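Local coordinates for ferritin (Mycoplasma penetrans, PDB 7DIE), which probably takes up and oxidises ferrous iron and stores it as ferric iron inside a shell of 24 subunits, at residues 8-21 with 64-78. Numbering follows the deposited sequence.
Sequences KDERIMDLVSKHYN and LVKYMMKVDSILKIN
In the ferritin four-helix bundle the first two helices run antiparallel, and the extended chain leaving the second, here residues 73-78, folds back along the first. Asn-21 and Ser-17, one helical turn apart, tie that chain down through its backbone. Ser-17 OG takes a nearly straight bond (174°) from Lys-76 N at 2.7 Å. The Asn-21 amide works at both ends: ND2 gives one hydrogen to Lys-76 O (2.8 Å), in the carbonyl plane, and one to Ser-17 O in its own helix, while OD1 accepts Asn-78 N at 2.9 Å. Gripped by three bonds, the amide is fixed in rotation. Lys-76 NZ meets Asp-14 OD1 on its syn side (2.7 Å) in a salt bridge. On the same chain, Leu-75 CD2 sits over the centre of one Tyr-20 ring face, 3.8 Å from the centroid, a CH-pi contact. Between residues 10-21 and 64-70, whose axes approach to 10.3 Å, a chi1 of 173° swings Val-16 CG1 away from the backbone N and onto Met-68 CG (3.8 Å). Helix 122-150 covers Val-16 and Leu-64. Phe-31 of a second subunit packs on Tyr-20, and its Thr-35 and His-32 bond the Leu-75 backbone, so the chain lies between its own first helix and that subunit.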
ATOM      1  N   LYS A   8      33.443 -18.139  41.418  1.00 32.14           N
ATOM      2  CA  LYS A   8      32.328 -17.801  42.296  1.00 30.33           C
ATOM      3  C   LYS A   8      32.442 -18.602  43.587  1.00 33.47           C
ATOM      4  O   LYS A   8      32.967 -19.712  43.602  1.00 29.55           O
ATOM      5  CB  LYS A   8      30.983 -18.096  41.619  1.00 29.49           C
ATOM      6  CG  LYS A   8      30.764 -17.363  40.272  1.00 26.60           C
ATOM      7  CD  LYS A   8      30.906 -15.846  40.385  1.00 26.84           C
ATOM      8  CE  LYS A   8      29.785 -15.202  41.223  1.00 25.26           C
ATOM      9  NZ  LYS A   8      30.045 -13.746  41.398  1.00 22.82           N
ATOM     10  N   ASP A   9      31.987 -18.024  44.700  0.56 32.19           N
ATOM     11  CA  ASP A   9      32.072 -18.782  45.943  0.56 34.69           C
ATOM     12  C   ASP A   9      30.940 -19.789  46.004  0.56 35.37           C
ATOM     13  O   ASP A   9      29.772 -19.459  45.770  0.56 30.51           O
ATOM     14  CB  ASP A   9      32.047 -17.914  47.199  0.56 34.59           C
ATOM     15  CG  ASP A   9      32.552 -18.691  48.432  0.56 37.98           C
ATOM     16  OD1 ASP A   9      31.753 -19.428  49.065  0.56 38.70           O
ATOM     17  OD2 ASP A   9      33.771 -18.628  48.724  0.56 32.96           O
ATOM     18  N   GLU A  10      31.299 -21.020  46.342  1.00 28.55           N
ATOM     19  CA  GLU A  10      30.345 -22.125  46.323  1.00 32.65           C
ATOM     20  C   GLU A  10      29.199 -21.941  47.317  1.00 34.36           C
ATOM     21  O   GLU A  10      28.106 -22.449  47.070  1.00 32.61           O
ATOM     22  CB  GLU A  10      31.043 -23.464  46.580  1.00 47.60           C
ATOM     23  CG  GLU A  10      30.135 -24.664  46.298  1.00 63.26           C
ATOM     24  CD  GLU A  10      30.869 -25.994  46.226  1.00 82.72           C
ATOM     25  OE1 GLU A  10      31.112 -26.484  45.097  1.00 79.23           O
ATOM     26  OE2 GLU A  10      31.193 -26.547  47.305  1.00 78.93           O
ATOM     27  N   ARG A  11      29.414 -21.191  48.376  1.00 34.10           N
ATOM     28  CA  ARG A  11      28.344 -20.926  49.297  1.00 40.33           C
ATOM     29  C   ARG A  11      27.218 -20.120  48.659  1.00 33.69           C
ATOM     30  O   ARG A  11      26.084 -20.441  48.837  1.00 32.49           O
ATOM     31  CB  ARG A  11      28.831 -20.141  50.474  1.00 40.89           C
ATOM     32  CG  ARG A  11      29.503 -20.988  51.494  1.00 60.67           C
ATOM     33  CD  ARG A  11      28.484 -21.830  52.179  1.00 69.10           C
ATOM     34  NE  ARG A  11      29.164 -22.687  53.099  1.00 80.69           N
ATOM     35  CZ  ARG A  11      28.707 -23.016  54.296  1.00 79.53           C
ATOM     36  NH1 ARG A  11      29.442 -23.801  55.054  1.00 70.10           N
ATOM     37  NH2 ARG A  11      27.520 -22.580  54.711  1.00 76.61           N
ATOM     38  N   ILE A  12      27.571 -19.069  47.943  1.00 25.85           N
ATOM     39  CA  ILE A  12      26.589 -18.211  47.317  1.00 26.25           C
ATOM     40  C   ILE A  12      25.940 -18.953  46.160  1.00 28.51           C
ATOM     41  O   ILE A  12      24.719 -18.886  45.975  1.00 29.60           O
ATOM     42  CB  ILE A  12      27.230 -16.880  46.884  1.00 28.17           C
ATOM     43  CG1 ILE A  12      27.953 -16.241  48.074  1.00 33.51           C
ATOM     44  CG2 ILE A  12      26.161 -15.953  46.275  1.00 30.14           C
ATOM     45  CD1 ILE A  12      27.048 -15.952  49.254  1.00 31.87           C
ATOM     46  N   MET A  13      26.733 -19.715  45.396  1.00 27.38           N
ATOM     47  CA  MET A  13      26.147 -20.441  44.267  1.00 29.74           C
ATOM     48  C   MET A  13      25.197 -21.533  44.744  1.00 31.04           C
ATOM     49  O   MET A  13      24.172 -21.795  44.104  1.00 27.27           O
ATOM     50  CB  MET A  13      27.241 -21.025  43.373  1.00 27.22           C
ATOM     51  CG  MET A  13      28.100 -19.987  42.706  1.00 28.51           C
ATOM     52  SD  MET A  13      27.198 -18.835  41.639  1.00 37.44           S
ATOM     53  CE  MET A  13      26.949 -17.469  42.641  1.00 23.48           C
ATOM     54  N   ASP A  14      25.510 -22.181  45.870  1.00 26.46           N
ATOM     55  CA  ASP A  14      24.563 -23.131  46.440  1.00 28.87           C
ATOM     56  C   ASP A  14      23.255 -22.451  46.822  1.00 24.28           C
ATOM     57  O   ASP A  14      22.184 -23.053  46.709  1.00 28.74           O
ATOM     58  CB  ASP A  14      25.160 -23.817  47.670  1.00 32.95           C
ATOM     59  CG  ASP A  14      26.158 -24.899  47.316  1.00 45.59           C
ATOM     60  OD1 ASP A  14      26.330 -25.228  46.119  1.00 44.59           O
ATOM     61  OD2 ASP A  14      26.775 -25.425  48.260  1.00 46.45           O
ATOM     62  N   LEU A  15      23.321 -21.210  47.325  1.00 24.29           N
ATOM     63  CA  LEU A  15      22.093 -20.479  47.635  1.00 27.17           C
ATOM     64  C   LEU A  15      21.303 -20.151  46.371  1.00 27.63           C
ATOM     65  O   LEU A  15      20.068 -20.151  46.390  1.00 26.70           O
ATOM     66  CB  LEU A  15      22.412 -19.179  48.380  1.00 25.91           C
ATOM     67  CG  LEU A  15      22.791 -19.344  49.855  1.00 35.91           C
ATOM     68  CD1 LEU A  15      23.136 -17.989  50.445  1.00 31.01           C
ATOM     69  CD2 LEU A  15      21.643 -19.976  50.619  1.00 33.21           C
ATOM     70  N   VAL A  16      21.991 -19.817  45.279  1.00 27.63           N
ATOM     71  CA  VAL A  16      21.283 -19.576  44.018  1.00 27.71           C
ATOM     72  C   VAL A  16      20.598 -20.857  43.563  1.00 28.17           C
ATOM     73  O   VAL A  16      19.430 -20.857  43.159  1.00 27.92           O
ATOM     74  CB  VAL A  16      22.245 -19.041  42.944  1.00 27.87           C
ATOM     75  CG1 VAL A  16      21.529 -18.955  41.592  1.00 32.22           C
ATOM     76  CG2 VAL A  16      22.801 -17.666  43.339  1.00 27.20           C
ATOM     77  N   SER A  17      21.331 -21.969  43.615  1.00 26.77           N
ATOM     78  CA  SER A  17      20.781 -23.276  43.299  1.00 25.05           C
ATOM     79  C   SER A  17      19.603 -23.613  44.208  1.00 29.33           C
ATOM     80  O   SER A  17      18.580 -24.136  43.752  1.00 29.17           O
ATOM     81  CB  SER A  17      21.918 -24.300  43.428  1.00 29.33           C
ATOM     82  OG  SER A  17      21.784 -25.393  42.574  1.00 40.06           O
ATOM     83  N   LYS A  18      19.718 -23.313  45.501  1.00 28.22           N
ATOM     84  CA  LYS A  18      18.601 -23.576  46.402  1.00 25.36           C
ATOM     85  C   LYS A  18      17.400 -22.722  46.039  1.00 25.62           C
ATOM     86  O   LYS A  18      16.255 -23.181  46.105  1.00 27.23           O
ATOM     87  CB  LYS A  18      19.010 -23.316  47.853  1.00 29.81           C
ATOM     88  CG  LYS A  18      17.842 -23.491  48.825  1.00 38.36           C
ATOM     89  CD  LYS A  18      18.237 -23.220  50.265  1.00 46.94           C
ATOM     90  CE  LYS A  18      17.119 -23.629  51.216  1.00 54.04           C
ATOM     91  NZ  LYS A  18      17.473 -23.389  52.640  1.00 59.41           N
ATOM     92  N   HIS A  19      17.630 -21.470  45.661  1.00 25.50           N
ATOM     93  CA  HIS A  19      16.479 -20.664  45.290  1.00 25.02           C
ATOM     94  C   HIS A  19      15.816 -21.189  44.013  1.00 24.68           C
ATOM     95  O   HIS A  19      14.585 -21.132  43.880  1.00 26.65           O
ATOM     96  CB  HIS A  19      16.856 -19.202  45.120  1.00 24.17           C
ATOM     97  CG  HIS A  19      15.660 -18.367  44.825  1.00 26.52           C
ATOM     98  ND1 HIS A  19      14.634 -18.214  45.736  1.00 25.93           N
ATOM     99  CD2 HIS A  19      15.252 -17.766  43.685  1.00 26.56           C
ATOM    100  CE1 HIS A  19      13.667 -17.507  45.181  1.00 27.48           C
ATOM    101  NE2 HIS A  19      14.019 -17.222  43.940  1.00 27.30           N
ATOM    102  N   TYR A  20      16.601 -21.703  43.062  1.00 26.34           N
ATOM    103  CA  TYR A  20      15.988 -22.385  41.917  1.00 27.10           C
ATOM    104  C   TYR A  20      15.049 -23.489  42.390  1.00 27.46           C
ATOM    105  O   TYR A  20      13.913 -23.616  41.906  1.00 24.38           O
ATOM    106  CB  TYR A  20      17.071 -22.953  40.991  1.00 25.40           C
ATOM    107  CG  TYR A  20      16.528 -23.626  39.725  1.00 26.15           C
ATOM    108  CD1 TYR A  20      15.975 -24.893  39.772  1.00 29.08           C
ATOM    109  CD2 TYR A  20      16.611 -22.995  38.491  1.00 26.77           C
ATOM    110  CE1 TYR A  20      15.479 -25.514  38.631  1.00 29.54           C
ATOM    111  CE2 TYR A  20      16.134 -23.614  37.327  1.00 30.50           C
ATOM    112  CZ  TYR A  20      15.570 -24.877  37.408  1.00 29.94           C
ATOM    113  OH  TYR A  20      15.074 -25.517  36.278  1.00 30.57           O
ATOM    114  N   ASN A  21      15.509 -24.310  43.343  1.00 26.01           N
ATOM    115  CA  ASN A  21      14.654 -25.380  43.853  1.00 27.50           C
ATOM    116  C   ASN A  21      13.401 -24.825  44.519  1.00 26.09           C
ATOM    117  O   ASN A  21      12.350 -25.466  44.484  1.00 26.09           O
ATOM    118  CB  ASN A  21      15.431 -26.264  44.842  1.00 26.75           C
ATOM    119  CG  ASN A  21      16.374 -27.227  44.148  1.00 31.44           C
ATOM    120  OD1 ASN A  21      15.999 -28.359  43.839  1.00 30.74           O
ATOM    121  ND2 ASN A  21      17.597 -26.779  43.876  1.00 34.67           N
ATOM    122  N   LEU A  64      17.558 -17.965  36.512  1.00 24.87           N
ATOM    123  CA  LEU A  64      18.531 -18.526  37.452  1.00 25.99           C
ATOM    124  C   LEU A  64      19.495 -19.470  36.752  1.00 27.56           C
ATOM    125  O   LEU A  64      20.706 -19.390  36.960  1.00 26.68           O
ATOM    126  CB  LEU A  64      17.814 -19.247  38.601  1.00 25.89           C
ATOM    127  CG  LEU A  64      16.979 -18.321  39.486  1.00 25.67           C
ATOM    128  CD1 LEU A  64      15.985 -19.108  40.327  1.00 26.87           C
ATOM    129  CD2 LEU A  64      17.888 -17.487  40.392  1.00 29.25           C
ATOM    130  N   VAL A  65      18.988 -20.371  35.904  1.00 25.39           N
ATOM    131  CA  VAL A  65      19.924 -21.278  35.247  1.00 28.31           C
ATOM    132  C   VAL A  65      20.809 -20.522  34.255  1.00 29.45           C
ATOM    133  O   VAL A  65      21.988 -20.858  34.093  1.00 27.66           O
ATOM    134  CB  VAL A  65      19.194 -22.470  34.590  1.00 26.56           C
ATOM    135  CG1 VAL A  65      18.365 -22.028  33.411  1.00 26.35           C
ATOM    136  CG2 VAL A  65      20.215 -23.514  34.146  1.00 33.63           C
ATOM    137  N   LYS A  66      20.285 -19.478  33.605  1.00 25.34           N
ATOM    138  CA  LYS A  66      21.105 -18.688  32.683  1.00 23.35           C
ATOM    139  C   LYS A  66      22.209 -17.955  33.415  1.00 27.00           C
ATOM    140  O   LYS A  66      23.333 -17.838  32.910  1.00 24.97           O
ATOM    141  CB  LYS A  66      20.235 -17.669  31.935  1.00 27.87           C
ATOM    142  CG  LYS A  66      19.344 -18.258  30.826  1.00 43.74           C
ATOM    143  CD  LYS A  66      18.867 -17.153  29.853  1.00 51.74           C
ATOM    144  CE  LYS A  66      17.600 -17.554  29.091  1.00 65.31           C
ATOM    145  NZ  LYS A  66      16.631 -16.421  28.854  1.00 63.00           N
ATOM    146  N   TYR A  67      21.895 -17.422  34.593  1.00 23.03           N
ATOM    147  CA  TYR A  67      22.914 -16.753  35.396  1.00 23.44           C
ATOM    148  C   TYR A  67      23.996 -17.731  35.838  1.00 26.03           C
ATOM    149  O   TYR A  67      25.190 -17.426  35.752  1.00 24.23           O
ATOM    150  CB  TYR A  67      22.281 -16.083  36.623  1.00 22.86           C
ATOM    151  CG  TYR A  67      23.343 -15.525  37.573  1.00 26.39           C
ATOM    152  CD1 TYR A  67      24.202 -14.508  37.164  1.00 24.71           C
ATOM    153  CD2 TYR A  67      23.501 -16.036  38.865  1.00 26.55           C
ATOM    154  CE1 TYR A  67      25.199 -14.003  38.019  1.00 27.42           C
ATOM    155  CE2 TYR A  67      24.496 -15.545  39.722  1.00 29.81           C
ATOM    156  CZ  TYR A  67      25.344 -14.537  39.295  1.00 25.96           C
ATOM    157  OH  TYR A  67      26.319 -14.040  40.148  1.00 26.80           O
ATOM    158  N   MET A  68      23.603 -18.913  36.326  1.00 23.54           N
ATOM    159  CA  MET A  68      24.615 -19.869  36.752  1.00 25.47           C
ATOM    160  C   MET A  68      25.554 -20.213  35.604  1.00 25.25           C
ATOM    161  O   MET A  68      26.770 -20.284  35.796  1.00 26.86           O
ATOM    162  CB  MET A  68      23.950 -21.115  37.345  1.00 25.98           C
ATOM    163  CG  MET A  68      23.199 -20.771  38.640  1.00 31.14           C
ATOM    164  SD  MET A  68      22.759 -22.174  39.702  1.00 36.62           S
ATOM    165  CE  MET A  68      24.319 -22.397  40.593  1.00 34.25           C
ATOM    166  N   MET A  69      25.014 -20.377  34.389  1.00 26.20           N
ATOM    167  CA  MET A  69      25.870 -20.667  33.237  1.00 23.84           C
ATOM    168  C   MET A  69      26.800 -19.501  32.918  1.00 25.98           C
ATOM    169  O   MET A  69      27.956 -19.720  32.532  1.00 30.09           O
ATOM    170  CB  MET A  69      25.015 -21.019  32.010  1.00 25.38           C
ATOM    171  CG  MET A  69      24.272 -22.368  32.145  1.00 29.75           C
ATOM    172  SD  MET A  69      23.364 -22.780  30.629  1.00 35.13           S
ATOM    173  CE  MET A  69      22.179 -21.474  30.577  1.00 36.39           C
ATOM    174  N   LYS A  70      26.316 -18.257  33.056  1.00 24.86           N
ATOM    175  CA  LYS A  70      27.176 -17.089  32.828  1.00 24.97           C
ATOM    176  C   LYS A  70      28.421 -17.143  33.703  1.00 30.38           C
ATOM    177  O   LYS A  70      29.512 -16.743  33.274  1.00 31.46           O
ATOM    178  CB  LYS A  70      26.421 -15.787  33.118  1.00 26.77           C
ATOM    179  CG  LYS A  70      25.372 -15.380  32.074  1.00 35.55           C
ATOM    180  CD  LYS A  70      26.030 -14.980  30.761  1.00 44.43           C
ATOM    181  CE  LYS A  70      25.002 -14.724  29.653  1.00 45.93           C
ATOM    182  NZ  LYS A  70      25.690 -14.541  28.335  1.00 36.31           N
ATOM    183  N   VAL A  71      28.279 -17.626  34.932  1.00 28.08           N
ATOM    184  CA  VAL A  71      29.403 -17.656  35.857  1.00 26.90           C
ATOM    185  C   VAL A  71      29.926 -19.082  36.064  1.00 32.60           C
ATOM    186  O   VAL A  71      30.588 -19.359  37.068  1.00 29.11           O
ATOM    187  CB  VAL A  71      29.043 -16.972  37.188  1.00 26.63           C
ATOM    188  CG1 VAL A  71      28.816 -15.470  36.965  1.00 28.19           C
ATOM    189  CG2 VAL A  71      27.799 -17.587  37.812  1.00 26.73           C
ATOM    190  N   ASP A  72      29.634 -19.991  35.121  1.00 29.54           N
ATOM    191  CA  ASP A  72      30.209 -21.344  35.082  1.00 29.63           C
ATOM    192  C   ASP A  72      29.918 -22.148  36.345  1.00 32.43           C
ATOM    193  O   ASP A  72      30.713 -23.006  36.727  1.00 31.27           O
ATOM    194  CB  ASP A  72      31.729 -21.317  34.858  1.00 34.32           C
ATOM    195  CG  ASP A  72      32.125 -20.860  33.460  1.00 40.43           C
ATOM    196  OD1 ASP A  72      31.290 -20.909  32.530  1.00 34.76           O
ATOM    197  OD2 ASP A  72      33.296 -20.451  33.299  1.00 41.75           O
ATOM    198  N   SER A  73      28.796 -21.902  37.012  1.00 27.93           N
ATOM    199  CA  SER A  73      28.458 -22.646  38.219  1.00 30.57           C
ATOM    200  C   SER A  73      27.388 -23.696  37.944  1.00 31.34           C
ATOM    201  O   SER A  73      26.627 -23.606  36.976  1.00 27.77           O
ATOM    202  CB  SER A  73      27.983 -21.696  39.313  1.00 27.16           C
ATOM    203  OG  SER A  73      29.031 -20.800  39.610  1.00 34.76           O
ATOM    204  N   ILE A  74      27.304 -24.675  38.845  1.00 26.98           N
ATOM    205  CA  ILE A  74      26.526 -25.897  38.625  1.00 30.00           C
ATOM    206  C   ILE A  74      25.203 -25.814  39.381  1.00 31.24           C
ATOM    207  O   ILE A  74      25.181 -25.577  40.597  1.00 27.80           O
ATOM    208  CB  ILE A  74      27.324 -27.144  39.061  1.00 31.51           C
ATOM    209  CG1 ILE A  74      28.642 -27.249  38.293  1.00 33.82           C
ATOM    210  CG2 ILE A  74      26.484 -28.419  38.907  1.00 26.28           C
ATOM    211  CD1 ILE A  74      28.506 -27.224  36.807  1.00 35.74           C
ATOM    212  N   LEU A  75      24.097 -26.031  38.666  1.00 26.65           N
ATOM    213  CA  LEU A  75      22.774 -26.096  39.280  1.00 30.74           C
ATOM    214  C   LEU A  75      22.506 -27.499  39.810  1.00 30.43           C
ATOM    215  O   LEU A  75      22.605 -28.478  39.070  1.00 31.14           O
ATOM    216  CB  LEU A  75      21.694 -25.722  38.261  1.00 25.60           C
ATOM    217  CG  LEU A  75      20.240 -25.985  38.652  1.00 27.39           C
ATOM    218  CD1 LEU A  75      19.863 -25.088  39.820  1.00 30.41           C
ATOM    219  CD2 LEU A  75      19.324 -25.697  37.447  1.00 33.52           C
ATOM    220  N   LYS A  76      22.131 -27.593  41.078  1.00 29.64           N
ATOM    221  CA  LYS A  76      21.821 -28.868  41.713  1.00 36.83           C
ATOM    222  C   LYS A  76      20.339 -28.901  42.075  1.00 31.09           C
ATOM    223  O   LYS A  76      19.888 -28.104  42.898  1.00 35.80           O
ATOM    224  CB  LYS A  76      22.682 -29.060  42.965  1.00 43.25           C
ATOM    225  CG  LYS A  76      24.196 -28.887  42.737  1.00 46.26           C
ATOM    226  CD  LYS A  76      24.880 -28.251  43.948  1.00 50.07           C
ATOM    227  CE  LYS A  76      26.381 -28.082  43.731  1.00 51.05           C
ATOM    228  NZ  LYS A  76      27.066 -27.489  44.920  1.00 50.25           N
ATOM    229  N   ILE A  77      19.587 -29.814  41.466  1.00 32.36           N
ATOM    230  CA  ILE A  77      18.189 -30.044  41.831  1.00 37.84           C
ATOM    231  C   ILE A  77      18.147 -31.112  42.910  1.00 38.07           C
ATOM    232  O   ILE A  77      18.882 -32.104  42.834  1.00 35.99           O
ATOM    233  CB  ILE A  77      17.343 -30.477  40.617  1.00 39.29           C
ATOM    234  CG1 ILE A  77      17.557 -29.551  39.408  1.00 41.41           C
ATOM    235  CG2 ILE A  77      15.869 -30.613  41.011  1.00 34.06           C
ATOM    236  CD1 ILE A  77      17.359 -28.146  39.700  1.00 38.11           C
ATOM    237  N   ASN A  78      17.292 -30.930  43.909  1.00 31.59           N
ATOM    238  CA  ASN A  78      17.208 -31.929  44.967  1.00 38.07           C
ATOM    239  C   ASN A  78      15.811 -31.899  45.582  1.00 38.91           C
ATOM    240  O   ASN A  78      14.878 -31.317  45.020  1.00 32.96           O
ATOM    241  CB  ASN A  78      18.319 -31.688  46.002  1.00 35.54           C
ATOM    242  CG  ASN A  78      18.222 -30.324  46.641  1.00 40.00           C
ATOM    243  OD1 ASN A  78      17.130 -29.776  46.813  1.00 34.62           O
ATOM    244  ND2 ASN A  78      19.368 -29.763  47.003  1.00 46.38           N
TER
HETATM  245  O   HOH W   1      32.582 -20.026  38.929  1.00 35.17           O